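Local atomic coordinates of putative oxidoreductase (Magnetospirillum magnetotacticum, PDB entry 3C1A), a protein that is a putative oxidoreductase that probably binds NAD(P) in its Rossmann domain, as in the GFO/IDH/MocA family. Residues A[10-15]-A[69-74]. Sequence-based numbering, arbitrary orientation. Where two conformers were deposited one is given.
Sequences PVRLAL and EVEAVI
The guanidinium of Arg-12 and the carboxylate of Glu-71 stack where strand 11-17 begins and just ahead of strand 72-76. Their planes are only 12° apart, and OE2 of Glu-71 sits over the centre of the guanidinium face. The salt bridge from Arg-12 NH1 to this OE2, 3.4 Å, therefore rests on charge alone, since no N-H points at the oxygen. The backbone N of Arg-12 donates to OE2 from its anti side, 30° out of the carboxylate plane, at 2.9 Å. OE2 also forms a salt bridge with Arg-292, so one backbone N-H and two guanidinium groups, those of Arg-12 and Arg-292, meet at this oxygen. A water bridges Glu-71 OE1 and, weakly, Arg-12 NH2.

A bend at chi3 (-65°) turns the Arg-12 head so that NE reaches Glu-69 O at 2.8 Å, on a lone pair. This bond at the edge and the carboxylate over the face probably help to hold the guanidinium at this tilt. The carboxylate of Glu-69 leads away to Arg-39.

Further on, Ala-14 N donates to Ala-72 O at 3.0 Å, and Ile-74 N to Ala-14 O at 2.8 Å. Leu-13 CD2 presses on Ala-72 CB at 3.5 Å. Leu-15 CD1 meets Ile-74 CG2 on the same face, while Ala-14 CB touches both methyls of Val-70 on the other.

These are central strands of the parallel Rossmann sheet. Strand 35-42 flanks 11-17 on its far side, and helices 25-31 and 279-290 pack on the leucine face.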
loop_
_atom_site.group_PDB
_atom_site.type_symbol
_atom_site.label_atom_id
_atom_site.label_comp_id
_atom_site.label_asym_id
_atom_site.label_seq_id
_atom_site.Cartn_x
_atom_site.Cartn_y
_atom_site.Cartn_z
ATOM N N PRO A 10 -11.789 9.517 21.716
ATOM C CA PRO A 10 -10.924 9.201 20.570
ATOM C C PRO A 10 -10.219 7.867 20.725
ATOM O O PRO A 10 -9.887 7.456 21.854
ATOM C CB PRO A 10 -9.922 10.367 20.535
ATOM C CG PRO A 10 -10.567 11.443 21.332
ATOM C CD PRO A 10 -11.394 10.772 22.375
ATOM N N VAL A 11 -10.022 7.194 19.595
ATOM C CA VAL A 11 -9.355 5.909 19.583
ATOM C C VAL A 11 -7.864 6.167 19.827
ATOM O O VAL A 11 -7.257 7.021 19.179
ATOM C CB VAL A 11 -9.587 5.152 18.241
ATOM C CG1 VAL A 11 -8.692 3.909 18.149
ATOM C CG2 VAL A 11 -11.089 4.776 18.066
ATOM N N ARG A 12 -7.282 5.437 20.770
ATOM C CA ARG A 12 -5.934 5.732 21.215
ATOM C C ARG A 12 -4.934 4.920 20.408
ATOM O O ARG A 12 -4.857 3.720 20.543
ATOM C CB ARG A 12 -5.859 5.502 22.714
ATOM C CG ARG A 12 -6.918 6.367 23.473
ATOM C CD ARG A 12 -6.898 6.094 24.959
ATOM N NE ARG A 12 -7.297 4.724 25.271
ATOM C CZ ARG A 12 -8.563 4.322 25.393
ATOM N NH1 ARG A 12 -9.587 5.160 25.226
ATOM N NH2 ARG A 12 -8.820 3.055 25.670
ATOM N N LEU A 13 -4.223 5.613 19.535
ATOM C CA LEU A 13 -3.262 5.028 18.627
ATOM C C LEU A 13 -1.860 5.294 19.045
ATOM O O LEU A 13 -1.563 6.321 19.626
ATOM C CB LEU A 13 -3.426 5.587 17.211
ATOM C CG LEU A 13 -4.760 5.446 16.516
ATOM C CD1 LEU A 13 -4.674 6.114 15.106
ATOM C CD2 LEU A 13 -5.157 3.988 16.435
ATOM N N ALA A 14 -0.979 4.352 18.725
ATOM C CA ALA A 14 0.443 4.569 18.909
ATOM C C ALA A 14 1.163 4.271 17.592
ATOM O O ALA A 14 0.689 3.474 16.782
ATOM C CB ALA A 14 0.982 3.701 20.040
ATOM N N LEU A 15 2.297 4.936 17.380
ATOM C CA LEU A 15 3.059 4.791 16.154
ATOM C C LEU A 15 4.470 4.291 16.458
ATOM O O LEU A 15 5.174 4.818 17.364
ATOM C CB LEU A 15 3.103 6.136 15.430
ATOM C CG LEU A 15 3.974 6.286 14.177
ATOM C CD1 LEU A 15 3.523 5.308 13.110
ATOM C CD2 LEU A 15 3.915 7.729 13.675
ATOM N N GLU A 69 -3.285 1.745 27.770
ATOM C CA GLU A 69 -4.192 2.688 27.115
ATOM C C GLU A 69 -4.131 2.672 25.574
ATOM O O GLU A 69 -4.981 3.254 24.924
ATOM C CB GLU A 69 -3.940 4.102 27.657
ATOM C CG GLU A 69 -2.831 4.999 26.998
ATOM C CD GLU A 69 -1.380 4.551 27.220
ATOM O OE1 GLU A 69 -1.114 3.651 28.062
ATOM O OE2 GLU A 69 -0.485 5.116 26.528
ATOM N N VAL A 70 -3.141 2.025 24.995
ATOM C CA VAL A 70 -3.028 1.996 23.534
ATOM C C VAL A 70 -4.041 1.001 23.020
ATOM O O VAL A 70 -4.039 -0.146 23.440
ATOM C CB VAL A 70 -1.602 1.597 23.076
ATOM C CG1 VAL A 70 -1.581 1.291 21.601
ATOM C CG2 VAL A 70 -0.601 2.706 23.417
ATOM N N GLU A 71 -4.900 1.431 22.108
ATOM C CA GLU A 71 -5.899 0.531 21.515
ATOM C C GLU A 71 -5.403 -0.179 20.239
ATOM O O GLU A 71 -5.855 -1.282 19.927
ATOM C CB GLU A 71 -7.170 1.303 21.219
ATOM C CG GLU A 71 -7.866 1.749 22.489
ATOM C CD GLU A 71 -9.168 2.439 22.234
ATOM O OE1 GLU A 71 -10.205 1.749 22.172
ATOM O OE2 GLU A 71 -9.155 3.679 22.145
ATOM N N ALA A 72 -4.496 0.476 19.511
ATOM C CA ALA A 72 -4.063 0.048 18.182
ATOM C C ALA A 72 -2.689 0.624 17.872
ATOM O O ALA A 72 -2.340 1.684 18.363
ATOM C CB ALA A 72 -5.097 0.506 17.108
ATOM N N VAL A 73 -1.910 -0.110 17.075
ATOM C CA VAL A 73 -0.526 0.254 16.738
ATOM C C VAL A 73 -0.369 0.413 15.217
ATOM O O VAL A 73 -0.780 -0.473 14.462
ATOM C CB VAL A 73 0.487 -0.827 17.223
ATOM C CG1 VAL A 73 1.916 -0.374 16.970
ATOM C CG2 VAL A 73 0.276 -1.160 18.723
ATOM N N ILE A 74 0.211 1.537 14.781
ATOM C CA ILE A 74 0.631 1.709 13.413
ATOM C C ILE A 74 2.144 1.362 13.313
ATOM O O ILE A 74 2.996 1.964 14.009
ATOM C CB ILE A 74 0.379 3.159 12.951
ATOM C CG1 ILE A 74 -1.099 3.544 13.165
ATOM C CG2 ILE A 74 0.826 3.381 11.500
ATOM C CD1 ILE A 74 -1.479 4.931 12.574
HETATM O O HOH W 1 -11.827 1.833 24.775
#